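Local coordinates for protein metallocarboxypeptidase (Trypanosoma cruzi, PDB 3DWC) that probably acts as a metal-dependent carboxypeptidase of the M32 family, releasing C-terminal amino acids other than proline from peptides with broad specificity, at residues 172-186 against 356-370. Sequence-based numbering, arbitrary orientation.
Sequences DEIFGNVRSWLPELL and LCYPLHVMLRYEIER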
ATOM      1  N   ASP B 172      24.803  28.137 -16.105  1.00 34.11           N
ATOM      2  CA  ASP B 172      24.993  28.896 -17.345  1.00 34.00           C
ATOM      3  C   ASP B 172      26.241  28.477 -18.132  1.00 33.15           C
ATOM      4  O   ASP B 172      26.214  28.490 -19.358  1.00 33.14           O
ATOM      5  CB  ASP B 172      25.098  30.412 -17.072  1.00 34.74           C
ATOM      6  CG  ASP B 172      23.742  31.066 -16.807  1.00 37.22           C
ATOM      7  OD1 ASP B 172      23.732  32.243 -16.385  1.00 40.45           O
ATOM      8  OD2 ASP B 172      22.690  30.404 -16.998  1.00 39.32           O
ATOM      9  N   GLU B 173      27.335  28.159 -17.443  1.00 32.49           N
ATOM     10  CA  GLU B 173      28.550  27.640 -18.114  1.00 32.44           C
ATOM     11  C   GLU B 173      28.334  26.259 -18.718  1.00 31.62           C
ATOM     12  O   GLU B 173      28.834  25.962 -19.795  1.00 31.47           O
ATOM     13  CB  GLU B 173      29.713  27.552 -17.148  1.00 32.25           C
ATOM     14  CG  GLU B 173      30.288  28.902 -16.672  1.00 34.61           C
ATOM     15  CD  GLU B 173      31.142  28.757 -15.404  1.00 35.32           C
ATOM     16  OE1 GLU B 173      31.324  27.600 -14.940  1.00 38.99           O
ATOM     17  OE2 GLU B 173      31.603  29.789 -14.853  1.00 40.65           O
ATOM     18  N   ILE B 174      27.615  25.401 -18.009  1.00 30.72           N
ATOM     19  CA  ILE B 174      27.350  24.038 -18.491  1.00 30.51           C
ATOM     20  C   ILE B 174      26.462  24.078 -19.740  1.00 29.72           C
ATOM     21  O   ILE B 174      26.788  23.444 -20.734  1.00 30.31           O
ATOM     22  CB  ILE B 174      26.761  23.128 -17.400  1.00 29.71           C
ATOM     23  CG1 ILE B 174      27.826  22.824 -16.334  1.00 30.77           C
ATOM     24  CG2 ILE B 174      26.205  21.827 -18.001  1.00 29.18           C
ATOM     25  CD1 ILE B 174      27.241  22.176 -15.071  1.00 30.66           C
ATOM     26  N   PHE B 175      25.378  24.839 -19.703  1.00 29.96           N
ATOM     27  CA  PHE B 175      24.450  24.889 -20.824  1.00 30.13           C
ATOM     28  C   PHE B 175      24.966  25.702 -22.004  1.00 30.73           C
ATOM     29  O   PHE B 175      24.686  25.383 -23.148  1.00 31.75           O
ATOM     30  CB  PHE B 175      23.076  25.347 -20.360  1.00 30.72           C
ATOM     31  CG  PHE B 175      22.262  24.249 -19.703  1.00 29.84           C
ATOM     32  CD1 PHE B 175      21.798  23.182 -20.445  1.00 31.45           C
ATOM     33  CD2 PHE B 175      22.020  24.260 -18.336  1.00 30.16           C
ATOM     34  CE1 PHE B 175      21.081  22.122 -19.816  1.00 32.37           C
ATOM     35  CE2 PHE B 175      21.297  23.245 -17.714  1.00 31.45           C
ATOM     36  CZ  PHE B 175      20.812  22.182 -18.458  1.00 31.70           C
ATOM     37  N   GLY B 176      25.724  26.749 -21.734  1.00 30.60           N
ATOM     38  CA  GLY B 176      26.475  27.460 -22.782  1.00 29.80           C
ATOM     39  C   GLY B 176      27.467  26.560 -23.481  1.00 29.88           C
ATOM     40  O   GLY B 176      27.656  26.669 -24.705  1.00 27.72           O
ATOM     41  N   ASN B 177      28.111  25.670 -22.710  1.00 29.91           N
ATOM     42  CA  ASN B 177      29.010  24.668 -23.295  1.00 29.72           C
ATOM     43  C   ASN B 177      28.211  23.778 -24.248  1.00 29.33           C
ATOM     44  O   ASN B 177      28.502  23.717 -25.430  1.00 28.84           O
ATOM     45  CB  ASN B 177      29.695  23.832 -22.238  1.00 30.35           C
ATOM     46  CG  ASN B 177      30.722  22.882 -22.828  1.00 31.78           C
ATOM     47  OD1 ASN B 177      30.391  21.899 -23.484  1.00 36.62           O
ATOM     48  ND2 ASN B 177      31.986  23.173 -22.584  1.00 34.45           N
ATOM     49  N   VAL B 178      27.148  23.166 -23.759  1.00 29.19           N
ATOM     50  CA  VAL B 178      26.249  22.393 -24.657  1.00 28.80           C
ATOM     51  C   VAL B 178      25.778  23.178 -25.906  1.00 28.51           C
ATOM     52  O   VAL B 178      25.791  22.649 -27.015  1.00 28.14           O
ATOM     53  CB  VAL B 178      25.020  21.791 -23.869  1.00 28.71           C
ATOM     54  CG1 VAL B 178      24.004  21.045 -24.810  1.00 27.52           C
ATOM     55  CG2 VAL B 178      25.490  20.876 -22.750  1.00 26.24           C
ATOM     56  N   ARG B 179      25.363  24.424 -25.718  1.00 28.99           N
ATOM     57  CA  ARG B 179      24.824  25.234 -26.811  1.00 29.61           C
ATOM     58  C   ARG B 179      25.851  25.493 -27.902  1.00 29.75           C
ATOM     59  O   ARG B 179      25.457  25.702 -29.056  1.00 31.58           O
ATOM     60  CB  ARG B 179      24.256  26.585 -26.296  1.00 30.12           C
ATOM     61  CG  ARG B 179      23.284  27.296 -27.259  1.00 30.14           C
ATOM     62  CD  ARG B 179      22.805  28.712 -26.752  1.00 31.13           C
ATOM     63  NE  ARG B 179      22.415  28.594 -25.360  1.00 32.79           N
ATOM     64  CZ  ARG B 179      23.148  28.991 -24.320  1.00 35.85           C
ATOM     65  NH1 ARG B 179      22.699  28.767 -23.084  1.00 35.06           N
ATOM     66  NH2 ARG B 179      24.317  29.625 -24.486  1.00 37.78           N
ATOM     67  N   SER B 180      27.147  25.509 -27.548  1.00 28.69           N
ATOM     68  CA  SER B 180      28.206  25.816 -28.481  1.00 28.34           C
ATOM     69  C   SER B 180      28.447  24.703 -29.512  1.00 28.18           C
ATOM     70  O   SER B 180      28.995  24.980 -30.590  1.00 27.32           O
ATOM     71  CB  SER B 180      29.520  26.147 -27.736  1.00 27.56           C
ATOM     72  OG  SER B 180      30.108  24.985 -27.149  1.00 29.82           O
ATOM     73  N   TRP B 181      28.056  23.459 -29.189  1.00 28.95           N
ATOM     74  CA  TRP B 181      28.369  22.270 -30.037  1.00 28.85           C
ATOM     75  C   TRP B 181      27.194  21.361 -30.426  1.00 28.88           C
ATOM     76  O   TRP B 181      27.266  20.734 -31.500  1.00 27.41           O
ATOM     77  CB  TRP B 181      29.530  21.417 -29.456  1.00 29.16           C
ATOM     78  CG  TRP B 181      29.327  20.925 -28.049  1.00 29.65           C
ATOM     79  CD1 TRP B 181      29.789  21.505 -26.901  1.00 28.96           C
ATOM     80  CD2 TRP B 181      28.592  19.756 -27.643  1.00 30.31           C
ATOM     81  NE1 TRP B 181      29.389  20.771 -25.805  1.00 29.97           N
ATOM     82  CE2 TRP B 181      28.640  19.702 -26.237  1.00 29.52           C
ATOM     83  CE3 TRP B 181      27.903  18.749 -28.337  1.00 30.16           C
ATOM     84  CZ2 TRP B 181      28.020  18.702 -25.519  1.00 29.75           C
ATOM     85  CZ3 TRP B 181      27.294  17.762 -27.629  1.00 29.51           C
ATOM     86  CH2 TRP B 181      27.362  17.735 -26.224  1.00 30.09           C
ATOM     87  N   LEU B 182      26.132  21.296 -29.599  1.00 29.30           N
ATOM     88  CA  LEU B 182      25.118  20.249 -29.747  1.00 30.03           C
ATOM     89  C   LEU B 182      24.162  20.481 -30.901  1.00 30.40           C
ATOM     90  O   LEU B 182      23.913  19.538 -31.633  1.00 31.13           O
ATOM     91  CB  LEU B 182      24.364  19.953 -28.427  1.00 30.64           C
ATOM     92  CG  LEU B 182      23.310  18.831 -28.416  1.00 30.05           C
ATOM     93  CD1 LEU B 182      23.847  17.542 -29.085  1.00 27.97           C
ATOM     94  CD2 LEU B 182      22.856  18.555 -26.985  1.00 30.20           C
ATOM     95  N   PRO B 183      23.640  21.724 -31.095  1.00 30.88           N
ATOM     96  CA  PRO B 183      22.839  21.982 -32.316  1.00 31.09           C
ATOM     97  C   PRO B 183      23.524  21.612 -33.656  1.00 31.36           C
ATOM     98  O   PRO B 183      22.885  21.001 -34.533  1.00 30.01           O
ATOM     99  CB  PRO B 183      22.550  23.478 -32.231  1.00 31.55           C
ATOM    100  CG  PRO B 183      22.535  23.744 -30.731  1.00 31.85           C
ATOM    101  CD  PRO B 183      23.686  22.915 -30.226  1.00 30.40           C
ATOM    102  N   GLU B 184      24.815  21.911 -33.800  1.00 31.18           N
ATOM    103  CA  GLU B 184      25.528  21.460 -35.000  1.00 31.60           C
ATOM    104  C   GLU B 184      25.851  19.950 -35.021  1.00 30.76           C
ATOM    105  O   GLU B 184      25.942  19.338 -36.090  1.00 30.15           O
ATOM    106  CB  GLU B 184      26.778  22.290 -35.235  1.00 32.38           C
ATOM    107  CG  GLU B 184      26.455  23.671 -35.779  1.00 34.31           C
ATOM    108  CD  GLU B 184      25.799  23.621 -37.176  1.00 37.37           C
ATOM    109  OE1 GLU B 184      26.107  22.675 -37.952  1.00 38.05           O
ATOM    110  OE2 GLU B 184      25.002  24.541 -37.497  1.00 37.38           O
ATOM    111  N   LEU B 185      25.990  19.347 -33.861  1.00 30.82           N
ATOM    112  CA  LEU B 185      26.257  17.908 -33.802  1.00 31.14           C
ATOM    113  C   LEU B 185      25.030  17.171 -34.297  1.00 31.52           C
ATOM    114  O   LEU B 185      25.161  16.188 -35.024  1.00 30.78           O
ATOM    115  CB  LEU B 185      26.593  17.465 -32.389  1.00 31.11           C
ATOM    116  CG  LEU B 185      26.838  15.952 -32.166  1.00 30.29           C
ATOM    117  CD1 LEU B 185      27.878  15.464 -33.138  1.00 28.94           C
ATOM    118  CD2 LEU B 185      27.277  15.666 -30.759  1.00 29.57           C
ATOM    119  N   LEU B 186      23.853  17.645 -33.883  1.00 31.68           N
ATOM    120  CA  LEU B 186      22.607  17.033 -34.293  1.00 32.52           C
ATOM    121  C   LEU B 186      22.493  17.071 -35.836  1.00 33.08           C
ATOM    122  O   LEU B 186      22.224  16.044 -36.489  1.00 32.48           O
ATOM    123  CB  LEU B 186      21.410  17.700 -33.607  1.00 31.68           C
ATOM    124  CG  LEU B 186      20.027  17.290 -34.145  1.00 32.15           C
ATOM    125  CD1 LEU B 186      19.824  15.729 -34.159  1.00 30.04           C
ATOM    126  CD2 LEU B 186      18.920  17.954 -33.333  1.00 33.18           C
ATOM    127  N   LEU B 356      20.168  11.874 -28.228  1.00 32.20           N
ATOM    128  CA  LEU B 356      20.887  13.038 -28.739  1.00 32.00           C
ATOM    129  C   LEU B 356      20.067  14.326 -28.679  1.00 32.26           C
ATOM    130  O   LEU B 356      20.595  15.389 -28.341  1.00 32.79           O
ATOM    131  CB  LEU B 356      21.390  12.747 -30.170  1.00 31.93           C
ATOM    132  CG  LEU B 356      22.368  13.711 -30.854  1.00 30.78           C
ATOM    133  CD1 LEU B 356      23.736  13.830 -30.174  1.00 28.25           C
ATOM    134  CD2 LEU B 356      22.585  13.293 -32.303  1.00 31.46           C
ATOM    135  N   CYS B 357      18.771  14.227 -28.975  1.00 33.32           N
ATOM    136  CA  CYS B 357      17.888  15.397 -29.061  1.00 32.54           C
ATOM    137  C   CYS B 357      17.440  15.866 -27.720  1.00 31.98           C
ATOM    138  O   CYS B 357      17.204  17.046 -27.500  1.00 32.90           O
ATOM    139  CB  CYS B 357      16.648  15.065 -29.882  1.00 33.62           C
ATOM    140  SG  CYS B 357      17.023  14.821 -31.620  1.00 34.90           S
ATOM    141  N   TYR B 358      17.278  14.915 -26.825  1.00 32.50           N
ATOM    142  CA  TYR B 358      16.786  15.162 -25.483  1.00 32.21           C
ATOM    143  C   TYR B 358      17.407  16.405 -24.762  1.00 31.76           C
ATOM    144  O   TYR B 358      16.669  17.290 -24.315  1.00 31.66           O
ATOM    145  CB  TYR B 358      16.917  13.884 -24.658  1.00 32.50           C
ATOM    146  CG  TYR B 358      16.038  13.890 -23.449  1.00 34.14           C
ATOM    147  CD1 TYR B 358      14.863  13.151 -23.417  1.00 34.13           C
ATOM    148  CD2 TYR B 358      16.342  14.686 -22.363  1.00 33.98           C
ATOM    149  CE1 TYR B 358      14.045  13.176 -22.317  1.00 35.28           C
ATOM    150  CE2 TYR B 358      15.539  14.701 -21.265  1.00 36.57           C
ATOM    151  CZ  TYR B 358      14.399  13.953 -21.248  1.00 34.26           C
ATOM    152  OH  TYR B 358      13.615  13.992 -20.142  1.00 37.31           O
ATOM    153  N   PRO B 359      18.736  16.491 -24.663  1.00 30.48           N
ATOM    154  CA  PRO B 359      19.331  17.656 -24.004  1.00 30.29           C
ATOM    155  C   PRO B 359      18.949  19.018 -24.628  1.00 29.88           C
ATOM    156  O   PRO B 359      18.953  20.028 -23.928  1.00 29.75           O
ATOM    157  CB  PRO B 359      20.822  17.424 -24.192  1.00 30.41           C
ATOM    158  CG  PRO B 359      20.944  16.477 -25.294  1.00 30.74           C
ATOM    159  CD  PRO B 359      19.776  15.567 -25.107  1.00 31.37           C
ATOM    160  N   LEU B 360      18.679  19.043 -25.926  1.00 28.52           N
ATOM    161  CA  LEU B 360      18.224  20.256 -26.569  1.00 29.93           C
ATOM    162  C   LEU B 360      16.847  20.716 -26.011  1.00 29.97           C
ATOM    163  O   LEU B 360      16.643  21.910 -25.792  1.00 31.99           O
ATOM    164  CB  LEU B 360      18.223  20.069 -28.078  1.00 29.18           C
ATOM    165  CG  LEU B 360      19.647  19.945 -28.617  1.00 29.80           C
ATOM    166  CD1 LEU B 360      19.667  19.424 -30.053  1.00 29.18           C
ATOM    167  CD2 LEU B 360      20.410  21.272 -28.483  1.00 28.13           C
ATOM    168  N   HIS B 361      15.949  19.774 -25.723  1.00 29.81           N
ATOM    169  CA  HIS B 361      14.664  20.079 -25.083  1.00 30.25           C
ATOM    170  C   HIS B 361      14.883  20.620 -23.666  1.00 30.75           C
ATOM    171  O   HIS B 361      14.230  21.551 -23.237  1.00 31.45           O
ATOM    172  CB  HIS B 361      13.763  18.821 -25.019  1.00 30.92           C
ATOM    173  CG  HIS B 361      13.264  18.331 -26.363  1.00 30.57           C
ATOM    174  ND1 HIS B 361      12.037  18.694 -26.891  1.00 30.99           N
ATOM    175  CD2 HIS B 361      13.817  17.483 -27.266  1.00 29.83           C
ATOM    176  CE1 HIS B 361      11.874  18.116 -28.067  1.00 31.00           C
ATOM    177  NE2 HIS B 361      12.931  17.357 -28.307  1.00 30.56           N
ATOM    178  N   VAL B 362      15.844  20.047 -22.944  1.00 31.24           N
ATOM    179  CA  VAL B 362      16.156  20.456 -21.584  1.00 30.27           C
ATOM    180  C   VAL B 362      16.803  21.826 -21.607  1.00 30.69           C
ATOM    181  O   VAL B 362      16.417  22.709 -20.839  1.00 30.33           O
ATOM    182  CB  VAL B 362      17.078  19.397 -20.890  1.00 30.13           C
ATOM    183  CG1 VAL B 362      17.621  19.899 -19.547  1.00 27.97           C
ATOM    184  CG2 VAL B 362      16.314  18.055 -20.736  1.00 27.75           C
ATOM    185  N   MET B 363      17.807  22.000 -22.466  1.00 30.40           N
ATOM    186  CA  MET B 363      18.493  23.276 -22.557  1.00 31.68           C
ATOM    187  C   MET B 363      17.512  24.427 -22.778  1.00 32.35           C
ATOM    188  O   MET B 363      17.554  25.452 -22.120  1.00 33.03           O
ATOM    189  CB  MET B 363      19.457  23.299 -23.729  1.00 31.10           C
ATOM    190  CG  MET B 363      20.142  24.619 -23.870  1.00 30.03           C
ATOM    191  SD  MET B 363      21.680  24.467 -24.770  1.00 31.74           S
ATOM    192  CE  MET B 363      21.108  24.163 -26.428  1.00 30.63           C
ATOM    193  N   LEU B 364      16.642  24.258 -23.737  1.00 33.59           N
ATOM    194  CA  LEU B 364      15.629  25.284 -23.985  1.00 34.49           C
ATOM    195  C   LEU B 364      14.695  25.586 -22.805  1.00 35.00           C
ATOM    196  O   LEU B 364      14.227  26.724 -22.662  1.00 35.68           O
ATOM    197  CB  LEU B 364      14.854  24.959 -25.247  1.00 34.39           C
ATOM    198  CG  LEU B 364      13.475  24.348 -25.346  1.00 35.86           C
ATOM    199  CD1 LEU B 364      12.333  25.194 -24.779  1.00 34.58           C
ATOM    200  CD2 LEU B 364      13.303  24.142 -26.819  1.00 35.03           C
ATOM    201  N   ARG B 365      14.403  24.595 -21.971  1.00 35.63           N
ATOM    202  CA  ARG B 365      13.566  24.863 -20.814  1.00 35.87           C
ATOM    203  C   ARG B 365      14.376  25.595 -19.771  1.00 36.25           C
ATOM    204  O   ARG B 365      13.860  26.486 -19.107  1.00 36.67           O
ATOM    205  CB  ARG B 365      12.951  23.608 -20.261  1.00 36.29           C
ATOM    206  CG  ARG B 365      11.973  22.954 -21.201  1.00 35.16           C
ATOM    207  CD  ARG B 365      11.759  21.474 -20.844  1.00 36.89           C
ATOM    208  NE  ARG B 365      10.574  20.901 -21.499  1.00 37.44           N
ATOM    209  CZ  ARG B 365      10.494  20.719 -22.815  1.00 36.29           C
ATOM    210  NH1 ARG B 365       9.404  20.220 -23.361  1.00 38.28           N
ATOM    211  NH2 ARG B 365      11.499  21.070 -23.593  1.00 33.97           N
ATOM    212  N   TYR B 366      15.654  25.248 -19.645  1.00 36.60           N
ATOM    213  CA  TYR B 366      16.528  25.948 -18.716  1.00 36.58           C
ATOM    214  C   TYR B 366      16.489  27.483 -19.025  1.00 36.97           C
ATOM    215  O   TYR B 366      16.183  28.318 -18.158  1.00 36.27           O
ATOM    216  CB  TYR B 366      17.956  25.358 -18.757  1.00 37.01           C
ATOM    217  CG  TYR B 366      18.945  26.245 -18.066  1.00 37.07           C
ATOM    218  CD1 TYR B 366      19.922  26.912 -18.771  1.00 39.72           C
ATOM    219  CD2 TYR B 366      18.848  26.482 -16.688  1.00 38.33           C
ATOM    220  CE1 TYR B 366      20.828  27.763 -18.118  1.00 38.95           C
ATOM    221  CE2 TYR B 366      19.736  27.309 -16.040  1.00 38.24           C
ATOM    222  CZ  TYR B 366      20.713  27.948 -16.761  1.00 37.95           C
ATOM    223  OH  TYR B 366      21.552  28.777 -16.106  1.00 38.22           O
ATOM    224  N   GLU B 367      16.720  27.811 -20.289  1.00 36.36           N
ATOM    225  CA  GLU B 367      16.886  29.173 -20.730  1.00 36.75           C
ATOM    226  C   GLU B 367      15.643  30.024 -20.486  1.00 37.04           C
ATOM    227  O   GLU B 367      15.726  31.124 -19.947  1.00 37.53           O
ATOM    228  CB  GLU B 367      17.314  29.174 -22.205  1.00 36.75           C
ATOM    229  CG  GLU B 367      18.726  28.645 -22.333  1.00 35.97           C
ATOM    230  CD  GLU B 367      19.174  28.282 -23.731  1.00 37.38           C
ATOM    231  OE1 GLU B 367      20.334  27.801 -23.841  1.00 37.17           O
ATOM    232  OE2 GLU B 367      18.412  28.468 -24.705  1.00 37.89           O
ATOM    233  N   ILE B 368      14.493  29.471 -20.821  1.00 36.46           N
ATOM    234  CA  ILE B 368      13.233  30.114 -20.566  1.00 36.36           C
ATOM    235  C   ILE B 368      12.979  30.319 -19.069  1.00 36.72           C
ATOM    236  O   ILE B 368      12.668  31.446 -18.651  1.00 36.94           O
ATOM    237  CB  ILE B 368      12.092  29.332 -21.219  1.00 35.81           C
ATOM    238  CG1 ILE B 368      12.253  29.400 -22.740  1.00 35.57           C
ATOM    239  CG2 ILE B 368      10.732  29.905 -20.783  1.00 36.58           C
ATOM    240  CD1 ILE B 368      11.609  28.281 -23.477  1.00 36.28           C
ATOM    241  N   GLU B 369      13.147  29.267 -18.266  1.00 36.44           N
ATOM    242  CA  GLU B 369      12.987  29.369 -16.809  1.00 37.60           C
ATOM    243  C   GLU B 369      13.857  30.457 -16.202  1.00 37.80           C
ATOM    244  O   GLU B 369      13.397  31.302 -15.427  1.00 36.49           O
ATOM    245  CB  GLU B 369      13.305  28.019 -16.139  1.00 37.80           C
ATOM    246  CG  GLU B 369      12.205  26.997 -16.298  1.00 37.13           C
ATOM    247  CD  GLU B 369      12.360  25.819 -15.376  1.00 38.34           C
ATOM    248  OE1 GLU B 369      13.416  25.689 -14.703  1.00 35.82           O
ATOM    249  OE2 GLU B 369      11.423  24.998 -15.349  1.00 37.84           O
ATOM    250  N   ARG B 370      15.129  30.410 -16.559  1.00 39.19           N
ATOM    251  CA  ARG B 370      16.099  31.428 -16.166  1.00 40.22           C
ATOM    252  C   ARG B 370      15.659  32.846 -16.577  1.00 40.52           C
ATOM    253  O   ARG B 370      15.733  33.793 -15.775  1.00 39.53           O
ATOM    254  CB  ARG B 370      17.473  31.081 -16.762  1.00 40.04           C
ATOM    255  CG  ARG B 370      18.619  31.998 -16.334  1.00 40.84           C
ATOM    256  CD  ARG B 370      19.790  31.881 -17.308  1.00 42.28           C
ATOM    257  NE  ARG B 370      19.404  32.154 -18.702  1.00 44.96           N
ATOM    258  CZ  ARG B 370      20.152  31.890 -19.780  1.00 44.60           C
ATOM    259  NH1 ARG B 370      21.361  31.341 -19.667  1.00 45.49           N
ATOM    260  NH2 ARG B 370      19.693  32.186 -20.990  1.00 44.70           N
TER
HETATM  261  O   HOH W   1      24.246  30.008 -21.011  1.00 34.17           O
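Arg-179 reaches across to Glu-367 and grips it side-on: NE and NH1 both donate to the single oxygen OE1, each N...O distance 2.7 Å. That oxygen lies close to the guanidinium plane, whereas both nitrogens meet it from one face of the carboxylate, whose plane is turned 51° from the guanidinium. The other oxygen, OE2, is held by Tyr-393 and Lys-389 of helix 382-394, so both oxygens of this buried carboxylate are satisfied and its negative charge is probably stabilised by two cations. A bend at chi3 turns the arginine head toward the glutamate. Arg-179 NH1 also donates to a water, which in turn donates to the backbone O of Asp-172 at 3.0 Å and accepts a weak bond from Arg-370 NH1. The water thus sits between Arg-179 and Arg-370, whose NH1 atoms are 4.5 Å apart, and Glu-367 and Asp-172 probably offset their like charges. Arg-370 NH1 bridges to Asp-172 OD2, although the position of that oxygen is uncertain.

Beside this polar end, Phe-175 and Tyr-366 form an offset stack with planes 21° apart, and Tyr-366 CB lies over the phenylalanine face in a CH-pi contact. Met-363 lays SD against the backbone O of Phe-175 and Arg-179 CB. Farther along, the contact is aliphatic: Leu-182 puts CD2 tightly on Pro-359 CG (3.3 Å) and CG against Leu-360, while Leu-186 straddles Cys-357 SG with both methyls. Helix 172-186 is kinked where Pro-183, lacking an N-H, and Glu-184 make no backbone bond to the preceding turn. Helices 168-196 and 358-374, whose segment axes approach to 10.5 Å with N-to-C directions 140° apart, pack here as a buried, roughly antiparallel pair in the largely helical M32 carboxypeptidase fold, away from the cobalt-binding residues.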